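Local atomic coordinates of tailspike protein (Siphovirus 9NA, PDB entry 3RIQ), a protein that recognises Salmonella lipopolysaccharide as the receptor-binding tailspike of a phage and probably cleaves the polysaccharide as an endorhamnosidase. Residues S152-I157 against L172-L177; T203-V208 against I223-G228; L455-D460 against S471-S476; I499-S504 against I517-G522. All blocks are in the same frame, centred on the assembly; numbering follows the deposited sequence.

Contact 1. Residues S152-I157 against L172-L177; sequences SANNII and LCNHIL
N154 and N174 run side by side, their side chains pointing the same way, and ND2 of N174 donates to OD1 of N154 at 3.0 Å. The bond is fairly straight (161° at the hydrogen) and lies in the donor's own amide plane, although the two amide planes are turned 45° apart. A water grips the same OD1 of N154, at 2.8 Å, and ties it to O of L172, while OD1 of N174 accepts from the backbone N of T203. Asparagines aligned and linked amide to amide on successive coils are a known feature of parallel beta-helices; here they stand beside the corner of a right-handed one. On the inward side, CD1 of I176 reaches CG1 of I156 at 3.8 Å. C173 turns its sulfur back beside its own backbone N (chi1 -67°), which carries SG to 3.5 Å from the backbone N of A153, whose hydrogen bond it accepts. The backbone adds N155 N to N174 O at 2.9 Å and L177 N to I156 O at 3.0 Å. At the corner, CB of N155 heads away from 172-177, its amide bonded to R182 and E162 of the second subunit.

Contact 2. Residues T203-V208 against I223-G228; sequences TGNKVV and IRNDGG
A turn of the right-handed beta-helix supplies this contact: residues leading into strand 206-208 are tied to the loop that follows strand 220-223, through T203 with D226 and N205 with N225. The hydroxyl of T203 donates from OG1 to the backbone O of D226 at 2.7 Å. It gets there because OG1 stands opposite the backbone N about the CA-CB bond (chi1 -159°). The second link joins two amides that cross at about a right angle, their planes 53° apart: ND2 of N205 donates to OD1 of N225 at 3.0 Å, nearly straight at 162° and close to the plane of the donor amide. That oxygen is held twice, since a water lying 2.8 Å from OD1 of N225 also donates to it while accepting from the backbone N of N205. The other branch of the N225 amide is occupied as well, with ND2 2.9 Å from O of I223 and bonded to N195, so the rotation of the group is fixed from both ends. N205 is similarly held, its OD1 taking the backbone N of I176. Beyond, D226 forms an Asx turn, OD1 accepting from N of G228 at 2.9 Å, while its OD2 makes a salt bridge with R264. A second water connects OG1 of T203 to O of G227. Both asparagines pack against F193 of strand 184-194, and 203-208 ends in strand 206-208, which is flanked by strands 176-179 and 234-236 of the neighbouring coils.

Contact 3. Residues L455-D460 against S471-S476; sequences LVLTAD and SIVKLS
The one flat side-chain group here is the carboxylate of D460, which shares its two oxygens between partners. OD1 of D460 faces NZ of K474 at 3.5 Å, a salt bridge whose hydrogen bond is weak. A water bridges the pair, donating to OD1 of D460 and accepting from NZ of K474, 2.6 Å from each, while OD2 is taken by Q462. The lysine reaches this far because its chain is extended beyond CG, and on the way CB of K474 passes CB of T458 at 4.0 Å. T458, D460 and K474, with V456, I472 and S476, form one face of a beta hairpin in which the strands run antiparallel, 174° apart, within a five-stranded meander whose strands follow chain order. The backbones are stitched by paired hydrogen bonds at three positions, the shortest from N of T458 to O of K474 at 2.8 Å. The opposite face carries L457, A459, V473 and L475. There CD1 of L475 approaches CD2 of L455 at 3.8 Å and also CB of L457 at 4.0 Å, while CD1 of L457 rests 3.4 Å from O of K474. This apolar face meets the other subunits of the trimer: L457 packs on L455 of the third subunit and L475 on V473 of the second. OG of S471 is bonded to the backbone of the third subunit, at S454 and I478.

Contact 4. Residues I499-S504 against I517-G522; sequences IPVAES and IGFFFG
The backbone O of A502 is approached by several groups of the facing strand: N of F521 donates to it at 3.0 Å, and the CA-H of F520 makes a further contact with CA 3.3 Å from that oxygen. The same residue also donates, N of A502 to O of F519 at 3.0 Å, so A502 is bonded on both sides of F520. The two bonds make a single beta bridge, A502 with F520, between chain parts whose directions differ by 40°. V501 carries the apolar side of the contact with both its branches. CG1 meets CB of F519 at 3.5 Å. CG2, wedged between its own backbone N and carbonyl carbon by chi1 of -41°, presses on CE1 of the F521 ring at 3.3 Å, a tight approach that comes obliquely to the ring. Topologically the bridge joins the loop just after strand 497-500, last in the five-stranded antiparallel sheet, to strand 516-521, first of the three-stranded sheet. Subunits interlock at the same place: I499 and P500 pair antiparallel with a strand of the third subunit, and I517 does the same with the second. CB of F520 lies 3.7 Å from CB of A502; from there chi1 of 68° sets the ring between its own backbone N and carbonyl carbon, beside Q505 and L506. A water accepts from N of F519 at 2.9 Å and donates to O of P500, lying at the edge of the F519 ring and in its plane. V501 O is bonded to S515 of the third subunit.

The four contacts follow one another along the chain, and each closes before the next opens. Contacts 1 and 2 are neighbours in the beta-helix, their centres about 10 Å apart; strands 176-179 and 206-208 adjoin there, and the contacts touch through a probable hydrogen bond from H175 N to T203 O (2.8 Å). Contacts 3 and 4 lie beyond the chain's centre, about 21 Å between centres; both reach the five-stranded antiparallel sheet, contact 4 through strand 497-500. Contacts 1 and 4 are separated by about 83 Å between centres. The elongated chain thus passes from parallel coils to antiparallel sheets, and contacts 1, 3 and 4 all meet the second subunit, so trimer association spans much of its length.

Contact 1. Residues S152-I157 against L172-L177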
loop_
_atom_site.group_PDB
_atom_site.type_symbol
_atom_site.label_atom_id
_atom_site.label_comp_id
_atom_site.label_asym_id
_atom_site.label_seq_id
_atom_site.Cartn_x
_atom_site.Cartn_y
_atom_site.Cartn_z
ATOM N N SER A 152 3.346 -6.793 -36.206
ATOM C CA SER A 152 4.709 -6.266 -36.353
ATOM C C SER A 152 4.726 -4.738 -36.360
ATOM O O SER A 152 5.232 -4.119 -37.298
ATOM C CB SER A 152 5.360 -6.829 -37.617
ATOM O OG SER A 152 5.524 -8.223 -37.453
ATOM N N ALA A 153 4.153 -4.142 -35.315
ATOM C CA ALA A 153 4.223 -2.695 -35.113
ATOM C C ALA A 153 5.004 -2.392 -33.845
ATOM O O ALA A 153 4.928 -3.169 -32.874
ATOM C CB ALA A 153 2.799 -2.095 -35.050
ATOM N N ASN A 154 5.742 -1.275 -33.860
ATOM C CA ASN A 154 6.520 -0.839 -32.711
ATOM C C ASN A 154 6.055 0.531 -32.306
ATOM O O ASN A 154 5.773 1.384 -33.164
ATOM C CB ASN A 154 8.018 -0.801 -33.024
ATOM C CG ASN A 154 8.643 -2.175 -33.167
ATOM O OD1 ASN A 154 8.256 -3.146 -32.519
ATOM N ND2 ASN A 154 9.648 -2.250 -34.031
ATOM N N ASN A 155 5.941 0.740 -31.001
ATOM C CA ASN A 155 5.717 2.098 -30.456
ATOM C C ASN A 155 4.381 2.698 -30.902
ATOM O O ASN A 155 4.338 3.762 -31.549
ATOM C CB ASN A 155 6.859 3.072 -30.786
ATOM C CG ASN A 155 6.812 4.278 -29.910
ATOM O OD1 ASN A 155 6.244 4.222 -28.806
ATOM N ND2 ASN A 155 7.364 5.395 -30.387
ATOM N N ILE A 156 3.305 2.026 -30.542
ATOM C CA ILE A 156 1.921 2.468 -30.864
ATOM C C ILE A 156 1.196 2.683 -29.577
ATOM O O ILE A 156 1.292 1.853 -28.646
ATOM C CB ILE A 156 1.141 1.405 -31.708
ATOM C CG1 ILE A 156 2.030 0.835 -32.835
ATOM C CG2 ILE A 156 -0.182 2.022 -32.195
ATOM C CD1 ILE A 156 2.405 1.821 -33.953
ATOM N N ILE A 157 0.458 3.789 -29.494
ATOM C CA ILE A 157 -0.360 4.018 -28.298
ATOM C C ILE A 157 -1.829 3.853 -28.651
ATOM O O ILE A 157 -2.290 4.454 -29.619
ATOM C CB ILE A 157 -0.086 5.461 -27.688
ATOM C CG1 ILE A 157 1.413 5.639 -27.359
ATOM C CG2 ILE A 157 -0.987 5.702 -26.449
ATOM C CD1 ILE A 157 1.768 7.033 -26.880
ATOM N N LEU A 172 3.965 -9.894 -32.535
ATOM C CA LEU A 172 5.351 -9.428 -32.817
ATOM C C LEU A 172 5.488 -7.900 -32.689
ATOM O O LEU A 172 6.172 -7.241 -33.511
ATOM C CB LEU A 172 5.900 -9.919 -34.185
ATOM C CG LEU A 172 6.117 -11.438 -34.304
ATOM C CD1 LEU A 172 6.626 -11.759 -35.722
ATOM C CD2 LEU A 172 7.144 -11.927 -33.284
ATOM N N CYS A 173 4.832 -7.337 -31.670
ATOM C CA CYS A 173 4.906 -5.924 -31.415
ATOM C C CYS A 173 5.816 -5.623 -30.242
ATOM O O CYS A 173 6.041 -6.488 -29.374
ATOM C CB CYS A 173 3.501 -5.346 -31.115
ATOM S SG CYS A 173 2.370 -5.393 -32.580
ATOM N N ASN A 174 6.275 -4.373 -30.172
ATOM C CA ASN A 174 7.059 -3.894 -29.015
ATOM C C ASN A 174 6.623 -2.471 -28.693
ATOM O O ASN A 174 6.154 -1.728 -29.577
ATOM C CB ASN A 174 8.557 -3.873 -29.321
ATOM C CG ASN A 174 9.103 -5.240 -29.640
ATOM O OD1 ASN A 174 9.375 -6.048 -28.740
ATOM N ND2 ASN A 174 9.258 -5.516 -30.950
ATOM N N HIS A 175 6.781 -2.098 -27.427
ATOM C CA HIS A 175 6.438 -0.753 -26.960
ATOM C C HIS A 175 5.026 -0.363 -27.356
ATOM O O HIS A 175 4.765 0.792 -27.764
ATOM C CB HIS A 175 7.510 0.261 -27.362
ATOM C CG HIS A 175 8.835 -0.023 -26.719
ATOM N ND1 HIS A 175 9.098 0.281 -25.399
ATOM C CD2 HIS A 175 9.925 -0.674 -27.185
ATOM C CE1 HIS A 175 10.317 -0.131 -25.092
ATOM N NE2 HIS A 175 10.835 -0.723 -26.158
ATOM N N ILE A 176 4.107 -1.326 -27.234
ATOM C CA ILE A 176 2.679 -0.997 -27.331
ATOM C C ILE A 176 2.211 -0.526 -25.951
ATOM O O ILE A 176 2.375 -1.229 -24.947
ATOM C CB ILE A 176 1.843 -2.236 -27.761
ATOM C CG1 ILE A 176 2.392 -2.826 -29.088
ATOM C CG2 ILE A 176 0.371 -1.859 -27.830
ATOM C CD1 ILE A 176 2.341 -1.887 -30.273
ATOM N N LEU A 177 1.622 0.670 -25.898
ATOM C CA LEU A 177 0.996 1.149 -24.649
ATOM C C LEU A 177 -0.493 1.221 -24.842
ATOM O O LEU A 177 -0.950 1.926 -25.748
ATOM C CB LEU A 177 1.538 2.558 -24.305
ATOM C CG LEU A 177 0.807 3.277 -23.159
ATOM C CD1 LEU A 177 0.942 2.501 -21.798
ATOM C CD2 LEU A 177 1.401 4.688 -23.019
HETATM O O HOH W 1 7.487 -5.045 -34.471
#

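Contact 2. Residues T203-V208 against I223-G228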
loop_
_atom_site.group_PDB
_atom_site.type_symbol
_atom_site.label_atom_id
_atom_site.label_comp_id
_atom_site.label_asym_id
_atom_site.label_seq_id
_atom_site.Cartn_x
_atom_site.Cartn_y
_atom_site.Cartn_z
ATOM N N THR A 203 8.954 -6.597 -25.851
ATOM C CA THR A 203 9.272 -5.739 -24.711
ATOM C C THR A 203 8.547 -4.411 -24.759
ATOM O O THR A 203 8.131 -4.001 -25.836
ATOM C CB THR A 203 10.793 -5.554 -24.528
ATOM O OG1 THR A 203 11.070 -5.141 -23.185
ATOM C CG2 THR A 203 11.347 -4.517 -25.510
ATOM N N GLY A 204 8.393 -3.773 -23.591
ATOM C CA GLY A 204 7.743 -2.478 -23.525
ATOM C C GLY A 204 6.233 -2.503 -23.692
ATOM O O GLY A 204 5.635 -1.452 -23.826
ATOM N N ASN A 205 5.619 -3.693 -23.730
ATOM C CA ASN A 205 4.197 -3.835 -24.010
ATOM C C ASN A 205 3.476 -3.785 -22.673
ATOM O O ASN A 205 3.794 -4.555 -21.724
ATOM C CB ASN A 205 3.927 -5.155 -24.701
ATOM C CG ASN A 205 4.534 -5.200 -26.088
ATOM O OD1 ASN A 205 4.484 -4.198 -26.831
ATOM N ND2 ASN A 205 5.014 -6.385 -26.480
ATOM N N LYS A 206 2.552 -2.852 -22.549
ATOM C CA LYS A 206 1.925 -2.577 -21.244
ATOM C C LYS A 206 0.470 -2.129 -21.359
ATOM O O LYS A 206 0.085 -1.497 -22.372
ATOM C CB LYS A 206 2.756 -1.559 -20.466
ATOM C CG LYS A 206 2.752 -0.178 -20.947
ATOM C CD LYS A 206 3.741 0.650 -20.112
ATOM C CE LYS A 206 5.155 0.067 -20.270
ATOM N NZ LYS A 206 6.187 0.796 -19.551
ATOM N N VAL A 207 -0.318 -2.444 -20.342
ATOM C CA VAL A 207 -1.664 -1.893 -20.188
ATOM C C VAL A 207 -1.643 -1.062 -18.910
ATOM O O VAL A 207 -1.163 -1.539 -17.858
ATOM C CB VAL A 207 -2.695 -3.040 -20.071
ATOM C CG1 VAL A 207 -4.151 -2.514 -19.847
ATOM C CG2 VAL A 207 -2.621 -3.949 -21.351
ATOM N N VAL A 208 -2.203 0.154 -18.963
ATOM C CA VAL A 208 -2.273 1.037 -17.773
ATOM C C VAL A 208 -3.661 1.633 -17.668
ATOM O O VAL A 208 -4.075 2.361 -18.575
ATOM C CB VAL A 208 -1.235 2.205 -17.898
ATOM C CG1 VAL A 208 -1.323 3.138 -16.671
ATOM C CG2 VAL A 208 0.188 1.646 -18.105
ATOM N N ILE A 223 2.806 -13.405 -23.962
ATOM C CA ILE A 223 3.454 -14.556 -24.578
ATOM C C ILE A 223 4.848 -14.144 -25.053
ATOM O O ILE A 223 4.972 -13.255 -25.913
ATOM C CB ILE A 223 2.592 -15.041 -25.787
ATOM C CG1 ILE A 223 1.285 -15.642 -25.286
ATOM C CG2 ILE A 223 3.371 -16.032 -26.693
ATOM C CD1 ILE A 223 0.176 -15.754 -26.384
ATOM N N ARG A 224 5.882 -14.764 -24.474
ATOM C CA ARG A 224 7.293 -14.486 -24.844
ATOM C C ARG A 224 7.622 -12.988 -24.780
ATOM O O ARG A 224 8.174 -12.402 -25.748
ATOM C CB ARG A 224 7.696 -15.102 -26.221
ATOM C CG ARG A 224 9.198 -15.309 -26.331
ATOM C CD ARG A 224 9.601 -16.007 -27.664
ATOM N NE ARG A 224 11.077 -16.115 -27.725
ATOM C CZ ARG A 224 11.794 -17.092 -27.164
ATOM N NH1 ARG A 224 11.197 -18.117 -26.548
ATOM N NH2 ARG A 224 13.133 -17.089 -27.272
ATOM N N ASN A 225 7.252 -12.369 -23.649
ATOM C CA ASN A 225 7.641 -10.978 -23.347
ATOM C C ASN A 225 8.700 -10.957 -22.245
ATOM O O ASN A 225 8.652 -11.779 -21.314
ATOM C CB ASN A 225 6.428 -10.113 -22.935
ATOM C CG ASN A 225 5.656 -9.562 -24.135
ATOM O OD1 ASN A 225 5.469 -8.330 -24.250
ATOM N ND2 ASN A 225 5.199 -10.448 -25.038
ATOM N N ASP A 226 9.657 -10.031 -22.360
ATOM C CA ASP A 226 10.690 -9.813 -21.343
ATOM C C ASP A 226 10.855 -8.319 -21.162
ATOM O O ASP A 226 11.244 -7.610 -22.113
ATOM C CB ASP A 226 11.995 -10.473 -21.804
ATOM C CG ASP A 226 13.105 -10.411 -20.763
ATOM O OD1 ASP A 226 13.000 -9.653 -19.755
ATOM O OD2 ASP A 226 14.110 -11.166 -20.958
ATOM N N GLY A 227 10.557 -7.839 -19.964
ATOM C CA GLY A 227 10.697 -6.405 -19.689
ATOM C C GLY A 227 12.133 -5.886 -19.620
ATOM O O GLY A 227 12.354 -4.678 -19.498
ATOM N N GLY A 228 13.112 -6.797 -19.685
ATOM C CA GLY A 228 14.522 -6.444 -19.475
ATOM C C GLY A 228 14.810 -6.174 -18.005
ATOM O O GLY A 228 13.886 -6.140 -17.203
HETATM O O HOH W 2 12.811 -3.346 -22.170
HETATM O O HOH W 3 6.248 -6.322 -22.493
#

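Contact 3. Residues L455-D460 against S471-S476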
loop_
_atom_site.group_PDB
_atom_site.type_symbol
_atom_site.label_atom_id
_atom_site.label_comp_id
_atom_site.label_asym_id
_atom_site.label_seq_id
_atom_site.Cartn_x
_atom_site.Cartn_y
_atom_site.Cartn_z
ATOM N N LEU A 455 5.873 -25.368 27.359
ATOM C CA LEU A 455 5.615 -24.465 28.490
ATOM C C LEU A 455 4.245 -23.847 28.313
ATOM O O LEU A 455 3.935 -23.384 27.210
ATOM C CB LEU A 455 6.687 -23.364 28.540
ATOM C CG LEU A 455 6.650 -22.298 29.649
ATOM C CD1 LEU A 455 8.054 -21.715 29.844
ATOM C CD2 LEU A 455 5.621 -21.176 29.370
ATOM N N VAL A 456 3.430 -23.841 29.365
ATOM C CA VAL A 456 2.191 -23.068 29.369
ATOM C C VAL A 456 2.099 -22.255 30.654
ATOM O O VAL A 456 2.206 -22.815 31.767
ATOM C CB VAL A 456 0.936 -23.976 29.276
ATOM C CG1 VAL A 456 -0.306 -23.110 29.290
ATOM C CG2 VAL A 456 0.984 -24.870 28.020
ATOM N N LEU A 457 1.972 -20.939 30.507
ATOM C CA LEU A 457 1.734 -20.006 31.608
ATOM C C LEU A 457 0.276 -19.518 31.508
ATOM O O LEU A 457 -0.111 -18.983 30.475
ATOM C CB LEU A 457 2.687 -18.810 31.480
ATOM C CG LEU A 457 2.575 -17.649 32.488
ATOM C CD1 LEU A 457 3.031 -18.095 33.909
ATOM C CD2 LEU A 457 3.354 -16.415 32.013
ATOM N N THR A 458 -0.513 -19.700 32.562
ATOM C CA THR A 458 -1.953 -19.432 32.505
ATOM C C THR A 458 -2.346 -18.355 33.510
ATOM O O THR A 458 -1.903 -18.391 34.677
ATOM C CB THR A 458 -2.754 -20.718 32.849
ATOM O OG1 THR A 458 -2.338 -21.786 31.980
ATOM C CG2 THR A 458 -4.257 -20.484 32.708
ATOM N N ALA A 459 -3.157 -17.408 33.053
ATOM C CA ALA A 459 -3.839 -16.430 33.908
ATOM C C ALA A 459 -5.290 -16.859 33.930
ATOM O O ALA A 459 -5.940 -16.836 32.881
ATOM C CB ALA A 459 -3.748 -15.060 33.269
ATOM N N ASP A 460 -5.812 -17.249 35.098
ATOM C CA ASP A 460 -7.177 -17.770 35.145
ATOM C C ASP A 460 -8.018 -16.905 36.068
ATOM O O ASP A 460 -7.840 -16.958 37.293
ATOM C CB ASP A 460 -7.144 -19.236 35.620
ATOM C CG ASP A 460 -8.523 -19.890 35.642
ATOM O OD1 ASP A 460 -8.570 -21.134 35.507
ATOM O OD2 ASP A 460 -9.548 -19.186 35.793
ATOM N N SER A 471 -7.824 -14.167 40.775
ATOM C CA SER A 471 -7.227 -15.056 39.793
ATOM C C SER A 471 -6.332 -16.138 40.402
ATOM O O SER A 471 -5.868 -16.035 41.557
ATOM C CB SER A 471 -6.387 -14.254 38.776
ATOM O OG SER A 471 -5.161 -13.823 39.376
ATOM N N ILE A 472 -6.063 -17.146 39.573
ATOM C CA ILE A 472 -5.040 -18.147 39.846
ATOM C C ILE A 472 -4.003 -18.054 38.722
ATOM O O ILE A 472 -4.372 -17.892 37.549
ATOM C CB ILE A 472 -5.641 -19.572 39.897
ATOM C CG1 ILE A 472 -6.767 -19.654 40.932
ATOM C CG2 ILE A 472 -4.562 -20.584 40.245
ATOM C CD1 ILE A 472 -7.569 -20.974 40.834
ATOM N N VAL A 473 -2.710 -18.072 39.080
ATOM C CA VAL A 473 -1.625 -18.109 38.078
ATOM C C VAL A 473 -1.041 -19.527 38.067
ATOM O O VAL A 473 -0.871 -20.138 39.136
ATOM C CB VAL A 473 -0.584 -17.048 38.452
ATOM C CG1 VAL A 473 0.773 -17.228 37.686
ATOM C CG2 VAL A 473 -1.180 -15.649 38.223
ATOM N N LYS A 474 -0.734 -20.055 36.894
ATOM C CA LYS A 474 -0.242 -21.420 36.763
ATOM C C LYS A 474 0.911 -21.445 35.787
ATOM O O LYS A 474 0.933 -20.647 34.820
ATOM C CB LYS A 474 -1.328 -22.369 36.245
ATOM C CG LYS A 474 -2.642 -22.275 36.970
ATOM C CD LYS A 474 -3.713 -23.032 36.198
ATOM C CE LYS A 474 -5.041 -22.882 36.894
ATOM N NZ LYS A 474 -6.173 -23.562 36.185
ATOM N N LEU A 475 1.843 -22.374 35.985
ATOM C CA LEU A 475 2.957 -22.566 35.052
ATOM C C LEU A 475 3.331 -24.038 35.058
ATOM O O LEU A 475 3.515 -24.617 36.145
ATOM C CB LEU A 475 4.168 -21.704 35.454
ATOM C CG LEU A 475 5.464 -21.845 34.633
ATOM C CD1 LEU A 475 5.236 -21.475 33.147
ATOM C CD2 LEU A 475 6.638 -21.014 35.243
ATOM N N SER A 476 3.414 -24.667 33.880
ATOM C CA SER A 476 3.654 -26.121 33.836
ATOM C C SER A 476 4.545 -26.539 32.671
ATOM O O SER A 476 4.576 -25.871 31.613
ATOM C CB SER A 476 2.322 -26.917 33.770
ATOM O OG SER A 476 1.662 -26.642 32.518
HETATM O O HOH W 4 -6.910 -22.475 33.961
#

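Contact 4. Residues I499-S504 against I517-G522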
loop_
_atom_site.group_PDB
_atom_site.type_symbol
_atom_site.label_atom_id
_atom_site.label_comp_id
_atom_site.label_asym_id
_atom_site.label_seq_id
_atom_site.Cartn_x
_atom_site.Cartn_y
_atom_site.Cartn_z
ATOM N N ILE A 499 3.375 -25.974 45.317
ATOM C CA ILE A 499 4.700 -26.389 44.862
ATOM C C ILE A 499 4.637 -27.871 44.424
ATOM O O ILE A 499 4.313 -28.745 45.243
ATOM C CB ILE A 499 5.747 -26.212 46.012
ATOM C CG1 ILE A 499 5.771 -24.757 46.530
ATOM C CG2 ILE A 499 7.123 -26.777 45.602
ATOM C CD1 ILE A 499 6.655 -24.539 47.755
ATOM N N PRO A 500 4.998 -28.172 43.163
ATOM C CA PRO A 500 5.022 -29.586 42.737
ATOM C C PRO A 500 6.244 -30.274 43.322
ATOM O O PRO A 500 7.336 -29.676 43.388
ATOM C CB PRO A 500 5.076 -29.497 41.202
ATOM C CG PRO A 500 5.740 -28.147 40.952
ATOM C CD PRO A 500 5.281 -27.239 42.052
ATOM N N VAL A 501 6.050 -31.499 43.811
ATOM C CA VAL A 501 7.158 -32.254 44.411
ATOM C C VAL A 501 7.267 -33.609 43.747
ATOM O O VAL A 501 6.285 -34.142 43.202
ATOM C CB VAL A 501 7.059 -32.339 45.951
ATOM C CG1 VAL A 501 6.610 -31.023 46.548
ATOM C CG2 VAL A 501 6.155 -33.425 46.355
ATOM N N ALA A 502 8.473 -34.174 43.763
ATOM C CA ALA A 502 8.659 -35.477 43.117
ATOM C C ALA A 502 7.900 -36.585 43.839
ATOM O O ALA A 502 7.763 -36.577 45.079
ATOM C CB ALA A 502 10.133 -35.811 42.969
ATOM N N GLU A 503 7.408 -37.538 43.056
ATOM C CA GLU A 503 6.609 -38.655 43.576
ATOM C C GLU A 503 7.430 -39.766 44.240
ATOM O O GLU A 503 6.869 -40.627 44.931
ATOM C CB GLU A 503 5.786 -39.252 42.416
ATOM C CG GLU A 503 4.795 -38.231 41.847
ATOM C CD GLU A 503 4.103 -38.688 40.584
ATOM O OE1 GLU A 503 4.105 -39.908 40.319
ATOM O OE2 GLU A 503 3.556 -37.820 39.856
ATOM N N SER A 504 8.739 -39.762 44.002
ATOM C CA SER A 504 9.622 -40.805 44.504
ATOM C C SER A 504 11.006 -40.184 44.639
ATOM O O SER A 504 11.189 -38.988 44.325
ATOM C CB SER A 504 9.619 -42.022 43.545
ATOM O OG SER A 504 10.080 -41.660 42.241
ATOM N N ILE A 517 17.193 -26.688 46.229
ATOM C CA ILE A 517 16.505 -27.835 46.867
ATOM C C ILE A 517 15.356 -28.349 46.017
ATOM O O ILE A 517 14.829 -27.633 45.149
ATOM C CB ILE A 517 15.988 -27.474 48.305
ATOM C CG1 ILE A 517 14.895 -26.379 48.236
ATOM C CG2 ILE A 517 17.185 -27.025 49.196
ATOM C CD1 ILE A 517 14.180 -26.146 49.568
ATOM N N GLY A 518 14.957 -29.596 46.269
ATOM C CA GLY A 518 13.745 -30.152 45.654
ATOM C C GLY A 518 13.087 -31.052 46.672
ATOM O O GLY A 518 13.780 -31.771 47.402
ATOM N N PHE A 519 11.758 -30.979 46.757
ATOM C CA PHE A 519 11.015 -31.866 47.636
ATOM C C PHE A 519 10.660 -33.177 46.925
ATOM O O PHE A 519 10.478 -33.222 45.708
ATOM C CB PHE A 519 9.719 -31.212 48.113
ATOM C CG PHE A 519 9.920 -30.056 49.085
ATOM C CD1 PHE A 519 10.250 -28.767 48.649
ATOM C CD2 PHE A 519 9.742 -30.270 50.456
ATOM C CE1 PHE A 519 10.396 -27.715 49.594
ATOM C CE2 PHE A 519 9.875 -29.229 51.378
ATOM C CZ PHE A 519 10.220 -27.961 50.944
ATOM N N PHE A 520 10.562 -34.247 47.703
ATOM C CA PHE A 520 10.116 -35.517 47.153
ATOM C C PHE A 520 9.513 -36.394 48.230
ATOM O O PHE A 520 9.747 -36.188 49.432
ATOM C CB PHE A 520 11.277 -36.256 46.454
ATOM C CG PHE A 520 12.345 -36.748 47.402
ATOM C CD1 PHE A 520 13.398 -35.909 47.801
ATOM C CD2 PHE A 520 12.303 -38.067 47.881
ATOM C CE1 PHE A 520 14.390 -36.406 48.675
ATOM C CE2 PHE A 520 13.270 -38.553 48.747
ATOM C CZ PHE A 520 14.322 -37.748 49.129
ATOM N N PHE A 521 8.724 -37.360 47.785
ATOM C CA PHE A 521 8.188 -38.399 48.673
ATOM C C PHE A 521 9.009 -39.682 48.639
ATOM O O PHE A 521 9.303 -40.207 47.565
ATOM C CB PHE A 521 6.739 -38.700 48.325
ATOM C CG PHE A 521 5.782 -37.585 48.681
ATOM C CD1 PHE A 521 5.337 -36.676 47.704
ATOM C CD2 PHE A 521 5.343 -37.427 49.998
ATOM C CE1 PHE A 521 4.445 -35.631 48.036
ATOM C CE2 PHE A 521 4.459 -36.375 50.341
ATOM C CZ PHE A 521 4.016 -35.477 49.351
ATOM N N GLY A 522 9.334 -40.186 49.833
ATOM C CA GLY A 522 10.084 -41.428 50.022
ATOM C C GLY A 522 9.200 -42.652 49.833
ATOM O O GLY A 522 8.020 -42.522 49.497
HETATM O O HOH W 5 10.076 -29.480 44.887
HETATM O O HOH W 6 7.060 -42.406 46.963
#